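Local atomic coordinates of diguanylate cyclase/phosphodiesterase-domain containing protein (Thermotoga maritima MSB8, PDB entry 6KHU), a protein that is a putative diguanylate cyclase of the GGDEF family, whose active members make cyclic di-GMP from two GTP; its degenerate signature motif leaves activity uncertain. Residues Ala108-Pro113 / Leu124-Ala129; Glu57-Pro62 / Phe74-Ile79. All coordinates share one frame; numbering follows the deposited sequence.

Overall arrangement
Contacts 1 and 2 belong to the same mixed sheet, with strand 30-37 running between strand 105-112 of contact 1 and strand 73-79 of contact 2. They work on opposite faces of it: Leu126 in contact 1 rests on Ile32 and Phe34, whereas Val78 in contact 2 touches Thr31 and Phe33. Their centres are 15 Å apart and their nearest atoms about 7 Å, without touching. Strand 73-79 follows the turn where GGDEF-family cyclases carry their signature motif, so contact 2 is nearer that region in sequence. It also begins at Glu57, a zinc ligand; a different zinc ion lies about 10 Å from the Asp125 side chain of contact 1, too far to be bound by it.

Contact 1 (Ala108-Pro113 / Leu124-Ala129); sequences AYKSYP and LDLEKA
Asp125 OD2 is approached by three groups: a bridging water, Lys110 from the facing strand, and Lys121, which forms a salt bridge to it from earlier in the helix. The water donates to Asp125 OD2 at 2.6 Å and accepts from Lys110 NZ at 3.2 Å. Direct pairing is looser: Lys110 NZ and Asp125 OD2 form a long salt bridge of 3.8 Å. Two lysines beside one carboxylate would be expected to favour its ionised form. In Lys110, chi1 (-69°) places CG 3.7 Å from Leu126 CG, the two chains lying alongside and pointing opposite ways, and the bend at chi2 (-81°) then turns CD and CE toward Asp125. Lys110 CE lies 3.8 Å from Asp125 CB, so the aliphatic chain packs while the amine reaches the water and the carboxylate. This is a strand-loop-helix unit in the alpha/beta GGDEF-type domain, made of edge strand 105-112 and helix 119-130; the axes of strand 108-112 and helix 124-129 come within 8.3 Å and run nearly antiparallel (161°). Alternation along the strand turns Ala108 and Lys110 toward the helix, while Tyr109 starts away from it; its side chain touches helix 86-100. Leu126 bridges two strands. Its CD2 reaches Ala108 O at 3.6 Å, and it also touches Ile32 and Phe34 of strand 30-37. Where the helix comes nearest Ala108, methyl meets methyl: Ala108 CB to Ala129 CB, 3.7 Å.

Contact 2 (Glu57-Pro62 / Phe74-Ile79); sequences ECVRVP and FALFVI. With ZN (zinc ion), chain C.
Ile79 meets Val61 in an uncommon conformation: its CG1 stands over the backbone, flanked by both N and C (chi1 74°), and chi2 at 101° departs from a staggered value. That placement brings Ile79 CG1 to 3.7 Å from Val61 CG2, with the two side chains crossing at about a right angle. A water donates to Ile79 O at 2.8 Å; its link to Arg60 NH1 is implausibly short, so a bridge between the two is doubtful. The firmer polar tie is indirect, through Asp64. One carboxylate oxygen accepts from Ile79 N and the other from both Arg60 N and Val61 N, holding loop and strand end together. Deeper in, the contact is apolar: Leu76 CD2 packs 3.8 Å from Cys58 CB, and Val78 CG1 approaches Cys58 O at 3.9 Å. Just before Cys58, Glu57 OE1 binds zinc at 2.0 Å, a site shared with His96. The loop thus leads from the end of helix 41-57 across one face of strand 73-79 to strand 65-68; Leu76 also touches Leu55 and Val66, while Phe77 points to the other face, against Phe12 and Leu16 of helix 9-26.

Contact 1 (Ala108-Pro113 / Leu124-Ala129)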
ATOM      1  N   ALA A 108       4.580   4.933  -4.384  1.00 12.55           N
ATOM      2  CA  ALA A 108       5.582   4.028  -4.931  1.00 17.30           C
ATOM      3  C   ALA A 108       5.117   2.596  -4.703  1.00 17.09           C
ATOM      4  O   ALA A 108       4.291   2.331  -3.826  1.00 16.17           O
ATOM      5  CB  ALA A 108       6.956   4.272  -4.295  1.00 14.64           C
ATOM      6  N   TYR A 109       5.627   1.668  -5.520  1.00 15.59           N
ATOM      7  CA  TYR A 109       5.268   0.266  -5.353  1.00 12.77           C
ATOM      8  C   TYR A 109       6.450  -0.638  -5.686  1.00 15.86           C
ATOM      9  O   TYR A 109       7.342  -0.266  -6.453  1.00 16.97           O
ATOM     10  CB  TYR A 109       4.034  -0.119  -6.203  1.00 15.03           C
ATOM     11  CG  TYR A 109       4.249  -0.083  -7.701  1.00 18.90           C
ATOM     12  CD1 TYR A 109       4.832  -1.151  -8.364  1.00 18.37           C
ATOM     13  CD2 TYR A 109       3.852   1.020  -8.452  1.00 22.57           C
ATOM     14  CE1 TYR A 109       5.026  -1.125  -9.735  1.00 22.21           C
ATOM     15  CE2 TYR A 109       4.043   1.056  -9.827  1.00 24.06           C
ATOM     16  CZ  TYR A 109       4.631  -0.022 -10.457  1.00 28.27           C
ATOM     17  OH  TYR A 109       4.820  -0.001 -11.820  1.00 38.91           O
ATOM     18  N   LYS A 110       6.440  -1.836  -5.091  1.00 12.64           N
ATOM     19  CA  LYS A 110       7.428  -2.877  -5.349  1.00 14.50           C
ATOM     20  C   LYS A 110       6.676  -4.185  -5.549  1.00 17.48           C
ATOM     21  O   LYS A 110       5.839  -4.542  -4.717  1.00 14.56           O
ATOM     22  CB  LYS A 110       8.414  -3.015  -4.190  1.00 14.50           C
ATOM     23  CG  LYS A 110       9.366  -1.852  -4.022  1.00 14.51           C
ATOM     24  CD  LYS A 110      10.522  -1.952  -4.986  1.00 20.99           C
ATOM     25  CE  LYS A 110      11.446  -0.741  -4.874  1.00 18.63           C
ATOM     26  NZ  LYS A 110      12.663  -0.932  -5.714  1.00 30.68           N
ATOM     27  N   SER A 111       6.946  -4.883  -6.651  1.00 12.50           N
ATOM     28  CA  SER A 111       6.273  -6.144  -6.950  1.00 13.87           C
ATOM     29  C   SER A 111       7.198  -7.317  -6.651  1.00 15.14           C
ATOM     30  O   SER A 111       8.379  -7.298  -7.015  1.00 16.24           O
ATOM     31  CB  SER A 111       5.823  -6.200  -8.413  1.00 12.12           C
ATOM     32  OG  SER A 111       4.900  -5.164  -8.692  1.00 17.94           O
ATOM     33  N   TYR A 112       6.663  -8.324  -5.985  1.00 12.64           N
ATOM     34  CA  TYR A 112       7.389  -9.558  -5.765  1.00 13.40           C
ATOM     35  C   TYR A 112       6.964 -10.567  -6.818  1.00 13.05           C
ATOM     36  O   TYR A 112       5.772 -10.698  -7.088  1.00 15.24           O
ATOM     37  CB  TYR A 112       7.091 -10.123  -4.369  1.00 12.22           C
ATOM     38  CG  TYR A 112       7.660 -11.515  -4.127  1.00 11.57           C
ATOM     39  CD1 TYR A 112       8.957 -11.674  -3.675  1.00 11.57           C
ATOM     40  CD2 TYR A 112       6.894 -12.668  -4.353  1.00 14.71           C
ATOM     41  CE1 TYR A 112       9.504 -12.930  -3.453  1.00 14.25           C
ATOM     42  CE2 TYR A 112       7.434 -13.951  -4.120  1.00 16.85           C
ATOM     43  CZ  TYR A 112       8.749 -14.062  -3.676  1.00 16.94           C
ATOM     44  OH  TYR A 112       9.324 -15.292  -3.441  1.00 16.39           O
ATOM     45  N   PRO A 113       7.877 -11.326  -7.435  1.00 16.02           N
ATOM     46  CA  PRO A 113       9.330 -11.371  -7.214  1.00 16.44           C
ATOM     47  C   PRO A 113      10.185 -10.515  -8.156  1.00 17.98           C
ATOM     48  O   PRO A 113      11.415 -10.516  -8.000  1.00 17.73           O
ATOM     49  CB  PRO A 113       9.652 -12.849  -7.449  1.00 15.72           C
ATOM     50  CG  PRO A 113       8.684 -13.231  -8.567  1.00 18.98           C
ATOM     51  CD  PRO A 113       7.423 -12.429  -8.311  1.00 18.22           C
ATOM     52  N   LEU A 124      12.537  -0.921   3.050  1.00 14.14           N
ATOM     53  CA  LEU A 124      13.457   0.216   3.108  1.00 21.08           C
ATOM     54  C   LEU A 124      13.385   1.057   1.844  1.00 17.10           C
ATOM     55  O   LEU A 124      13.333   2.288   1.910  1.00 20.13           O
ATOM     56  CB  LEU A 124      14.896  -0.264   3.313  1.00 23.05           C
ATOM     57  CG  LEU A 124      15.498  -0.342   4.714  1.00 29.40           C
ATOM     58  CD1 LEU A 124      14.520   0.039   5.805  1.00 28.39           C
ATOM     59  CD2 LEU A 124      16.102  -1.710   4.977  1.00 29.38           C
ATOM     60  N   ASP A 125      13.381   0.405   0.683  1.00 15.28           N
ATOM     61  CA  ASP A 125      13.326   1.134  -0.579  1.00 15.92           C
ATOM     62  C   ASP A 125      12.024   1.919  -0.711  1.00 17.79           C
ATOM     63  O   ASP A 125      12.018   3.039  -1.232  1.00 20.58           O
ATOM     64  CB  ASP A 125      13.466   0.164  -1.747  1.00 14.89           C
ATOM     65  CG  ASP A 125      14.893  -0.324  -1.943  1.00 20.53           C
ATOM     66  OD1 ASP A 125      15.805   0.225  -1.293  1.00 16.88           O
ATOM     67  OD2 ASP A 125      15.100  -1.263  -2.753  1.00 16.96           O
ATOM     68  N   LEU A 126      10.905   1.336  -0.275  1.00 16.86           N
ATOM     69  CA  LEU A 126       9.627   2.033  -0.400  1.00 17.74           C
ATOM     70  C   LEU A 126       9.596   3.274   0.478  1.00 18.62           C
ATOM     71  O   LEU A 126       9.134   4.335   0.041  1.00 18.70           O
ATOM     72  CB  LEU A 126       8.473   1.093  -0.049  1.00 13.41           C
ATOM     73  CG  LEU A 126       8.068   0.145  -1.174  1.00 17.38           C
ATOM     74  CD1 LEU A 126       7.395  -1.107  -0.617  1.00 15.44           C
ATOM     75  CD2 LEU A 126       7.177   0.854  -2.209  1.00 18.21           C
ATOM     76  N   GLU A 127      10.085   3.154   1.720  1.00 16.78           N
ATOM     77  CA  GLU A 127      10.251   4.304   2.611  1.00 22.62           C
ATOM     78  C   GLU A 127      11.004   5.446   1.928  1.00 24.75           C
ATOM     79  O   GLU A 127      10.542   6.596   1.915  1.00 21.50           O
ATOM     80  CB  GLU A 127      11.005   3.879   3.877  1.00 15.31           C
ATOM     81  CG  GLU A 127      10.168   3.115   4.872  1.00 24.07           C
ATOM     82  CD  GLU A 127      10.949   2.700   6.112  1.00 32.48           C
ATOM     83  OE1 GLU A 127      12.163   3.000   6.200  1.00 35.95           O
ATOM     84  OE2 GLU A 127      10.344   2.063   6.997  1.00 30.80           O
ATOM     85  N   LYS A 128      12.185   5.148   1.380  1.00 23.98           N
ATOM     86  CA  LYS A 128      12.977   6.182   0.713  1.00 22.92           C
ATOM     87  C   LYS A 128      12.216   6.797  -0.445  1.00 20.50           C
ATOM     88  O   LYS A 128      12.291   8.015  -0.665  1.00 20.94           O
ATOM     89  CB  LYS A 128      14.314   5.627   0.197  1.00 23.47           C
ATOM     90  CG  LYS A 128      15.165   4.796   1.153  1.00 31.58           C
ATOM     91  CD  LYS A 128      15.083   5.248   2.605  1.00 36.48           C
ATOM     92  CE  LYS A 128      15.016   4.028   3.533  1.00 34.40           C
ATOM     93  NZ  LYS A 128      14.522   4.337   4.903  1.00 36.25           N
ATOM     94  N   ALA A 129      11.479   5.973  -1.205  1.00 19.30           N
ATOM     95  CA  ALA A 129      10.868   6.463  -2.440  1.00 20.51           C
ATOM     96  C   ALA A 129       9.746   7.479  -2.189  1.00 25.45           C
ATOM     97  O   ALA A 129       9.472   8.319  -3.056  1.00 21.01           O
ATOM     98  CB  ALA A 129      10.341   5.288  -3.254  1.00 18.68           C
TER
HETATM   99  O   HOH W   1      13.737  -3.254  -3.775  1.00 22.08           O

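Contact 2 (Glu57-Pro62 / Phe74-Ile79)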
ATOM      1  N   GLU A  57     -10.290   0.422  -1.250  1.00 14.60           N
ATOM      2  CA  GLU A  57     -10.966   0.066  -2.493  1.00 15.04           C
ATOM      3  C   GLU A  57     -10.158  -0.920  -3.324  1.00 15.06           C
ATOM      4  O   GLU A  57     -10.739  -1.701  -4.089  1.00 15.34           O
ATOM      5  CB  GLU A  57     -11.248   1.330  -3.312  1.00 14.65           C
ATOM      6  CG  GLU A  57     -12.323   1.137  -4.357  1.00 20.51           C
ATOM      7  CD  GLU A  57     -12.590   2.384  -5.162  1.00 17.91           C
ATOM      8  OE1 GLU A  57     -12.918   2.247  -6.358  1.00 24.71           O
ATOM      9  OE2 GLU A  57     -12.487   3.501  -4.595  1.00 17.22           O
ATOM     10  N   CYS A  58      -8.825  -0.888  -3.214  1.00 14.39           N
ATOM     11  CA  CYS A  58      -7.977  -1.819  -3.963  1.00 19.17           C
ATOM     12  C   CYS A  58      -8.025  -3.245  -3.432  1.00 18.63           C
ATOM     13  O   CYS A  58      -7.526  -4.153  -4.103  1.00 21.44           O
ATOM     14  CB  CYS A  58      -6.517  -1.370  -3.924  1.00 18.47           C
ATOM     15  SG  CYS A  58      -6.233   0.300  -4.505  1.00 18.78           S
ATOM     16  N   VAL A  59      -8.552  -3.453  -2.228  1.00 14.86           N
ATOM     17  CA  VAL A  59      -8.583  -4.779  -1.619  1.00 15.73           C
ATOM     18  C   VAL A  59      -9.540  -5.668  -2.411  1.00 22.18           C
ATOM     19  O   VAL A  59     -10.745  -5.404  -2.464  1.00 21.51           O
ATOM     20  CB  VAL A  59      -9.006  -4.671  -0.145  1.00 19.41           C
ATOM     21  CG1 VAL A  59      -9.410  -6.033   0.437  1.00 20.02           C
ATOM     22  CG2 VAL A  59      -7.889  -4.031   0.674  1.00 16.49           C
ATOM     23  N   ARG A  60      -9.006  -6.732  -3.023  1.00 17.52           N
ATOM     24  CA  ARG A  60      -9.821  -7.661  -3.805  1.00 20.58           C
ATOM     25  C   ARG A  60     -10.171  -8.943  -3.064  1.00 23.55           C
ATOM     26  O   ARG A  60     -11.242  -9.510  -3.300  1.00 24.48           O
ATOM     27  CB  ARG A  60      -9.120  -8.073  -5.105  1.00 25.97           C
ATOM     28  CG  ARG A  60      -8.279  -7.041  -5.807  1.00 29.07           C
ATOM     29  CD  ARG A  60      -7.512  -7.731  -6.954  1.00 36.14           C
ATOM     30  NE  ARG A  60      -8.234  -8.911  -7.438  1.00 42.26           N
ATOM     31  CZ  ARG A  60      -7.818 -10.172  -7.293  1.00 45.38           C
ATOM     32  NH1 ARG A  60      -6.677 -10.432  -6.676  1.00 36.54           N
ATOM     33  NH2 ARG A  60      -8.550 -11.179  -7.756  1.00 43.76           N
ATOM     34  N   VAL A  61      -9.288  -9.441  -2.208  1.00 20.79           N
ATOM     35  CA  VAL A  61      -9.574 -10.650  -1.436  1.00 22.97           C
ATOM     36  C   VAL A  61      -9.255 -10.363   0.015  1.00 17.38           C
ATOM     37  O   VAL A  61      -8.523  -9.404   0.325  1.00 18.28           O
ATOM     38  CB  VAL A  61      -8.789 -11.868  -1.988  1.00 22.05           C
ATOM     39  CG1 VAL A  61      -9.197 -12.131  -3.435  1.00 22.06           C
ATOM     40  CG2 VAL A  61      -7.277 -11.635  -1.896  1.00 19.34           C
ATOM     41  N   PRO A  62      -9.816 -11.134   0.953  1.00 18.12           N
ATOM     42  CA  PRO A  62      -9.670 -10.785   2.379  1.00 17.58           C
ATOM     43  C   PRO A  62      -8.232 -10.685   2.881  1.00 16.76           C
ATOM     44  O   PRO A  62      -7.983  -9.940   3.842  1.00 14.65           O
ATOM     45  CB  PRO A  62     -10.439 -11.909   3.086  1.00 21.84           C
ATOM     46  CG  PRO A  62     -11.477 -12.320   2.095  1.00 23.04           C
ATOM     47  CD  PRO A  62     -10.778 -12.237   0.759  1.00 22.39           C
ATOM     48  N   PHE A  74       0.498   5.420   4.423  1.00 15.18           N
ATOM     49  CA  PHE A  74      -0.214   4.154   4.371  1.00 16.96           C
ATOM     50  C   PHE A  74       0.587   3.143   3.565  1.00 15.11           C
ATOM     51  O   PHE A  74       1.355   3.504   2.665  1.00 15.14           O
ATOM     52  CB  PHE A  74      -1.589   4.297   3.720  1.00 13.20           C
ATOM     53  CG  PHE A  74      -2.612   4.958   4.585  1.00 18.45           C
ATOM     54  CD1 PHE A  74      -3.299   4.232   5.545  1.00 18.05           C
ATOM     55  CD2 PHE A  74      -2.917   6.304   4.413  1.00 19.28           C
ATOM     56  CE1 PHE A  74      -4.274   4.845   6.337  1.00 20.98           C
ATOM     57  CE2 PHE A  74      -3.890   6.927   5.198  1.00 23.90           C
ATOM     58  CZ  PHE A  74      -4.565   6.194   6.162  1.00 20.34           C
ATOM     59  N   ALA A  75       0.375   1.869   3.876  1.00 15.16           N
ATOM     60  CA  ALA A  75       0.871   0.789   3.046  1.00 12.47           C
ATOM     61  C   ALA A  75      -0.286  -0.120   2.654  1.00 13.82           C
ATOM     62  O   ALA A  75      -1.329  -0.164   3.316  1.00 15.14           O
ATOM     63  CB  ALA A  75       1.978  -0.002   3.754  1.00 13.97           C
ATOM     64  N   LEU A  76      -0.090  -0.830   1.548  1.00 10.85           N
ATOM     65  CA  LEU A  76      -1.072  -1.744   0.993  1.00 12.55           C
ATOM     66  C   LEU A  76      -0.320  -2.879   0.323  1.00 13.22           C
ATOM     67  O   LEU A  76       0.686  -2.642  -0.360  1.00 10.08           O
ATOM     68  CB  LEU A  76      -1.977  -1.045  -0.032  1.00 11.27           C
ATOM     69  CG  LEU A  76      -2.771  -1.896  -1.025  1.00 13.08           C
ATOM     70  CD1 LEU A  76      -4.030  -2.485  -0.355  1.00 12.67           C
ATOM     71  CD2 LEU A  76      -3.160  -1.061  -2.257  1.00 11.66           C
ATOM     72  N   PHE A  77      -0.798  -4.104   0.508  1.00  8.99           N
ATOM     73  CA  PHE A  77      -0.354  -5.168  -0.379  1.00 11.93           C
ATOM     74  C   PHE A  77      -1.554  -5.885  -0.972  1.00 11.74           C
ATOM     75  O   PHE A  77      -2.583  -6.041  -0.312  1.00 13.97           O
ATOM     76  CB  PHE A  77       0.628  -6.151   0.312  1.00 10.76           C
ATOM     77  CG  PHE A  77       0.046  -6.975   1.442  1.00  9.16           C
ATOM     78  CD1 PHE A  77      -0.646  -8.153   1.184  1.00  8.64           C
ATOM     79  CD2 PHE A  77       0.270  -6.608   2.766  1.00 11.39           C
ATOM     80  CE1 PHE A  77      -1.140  -8.924   2.215  1.00 10.71           C
ATOM     81  CE2 PHE A  77      -0.222  -7.381   3.817  1.00 10.59           C
ATOM     82  CZ  PHE A  77      -0.928  -8.541   3.539  1.00  8.28           C
ATOM     83  N   VAL A  78      -1.410  -6.291  -2.236  1.00 13.19           N
ATOM     84  CA  VAL A  78      -2.466  -6.904  -3.031  1.00 16.41           C
ATOM     85  C   VAL A  78      -1.901  -8.191  -3.640  1.00 16.61           C
ATOM     86  O   VAL A  78      -0.931  -8.151  -4.407  1.00 16.06           O
ATOM     87  CB  VAL A  78      -2.991  -5.951  -4.127  1.00 15.45           C
ATOM     88  CG1 VAL A  78      -3.731  -4.770  -3.503  1.00 14.84           C
ATOM     89  CG2 VAL A  78      -1.852  -5.406  -4.972  1.00 21.11           C
ATOM     90  N   ILE A  79      -2.483  -9.321  -3.284  1.00 14.57           N
ATOM     91  CA  ILE A  79      -1.917 -10.587  -3.723  1.00 20.00           C
ATOM     92  C   ILE A  79      -2.323 -10.847  -5.169  1.00 17.78           C
ATOM     93  O   ILE A  79      -3.377 -10.398  -5.645  1.00 14.94           O
ATOM     94  CB  ILE A  79      -2.344 -11.737  -2.791  1.00 22.40           C
ATOM     95  CG1 ILE A  79      -3.801 -12.093  -3.038  1.00 22.78           C
ATOM     96  CG2 ILE A  79      -2.105 -11.364  -1.305  1.00 16.99           C
ATOM     97  CD1 ILE A  79      -3.976 -13.333  -3.891  1.00 28.09           C
TER
HETATM   98 ZN    ZN C 202     -13.373   4.065  -7.114  1.00 18.90          ZN
HETATM   99  O   HOH W   2      -5.783  -9.245  -4.753  1.00 28.61           O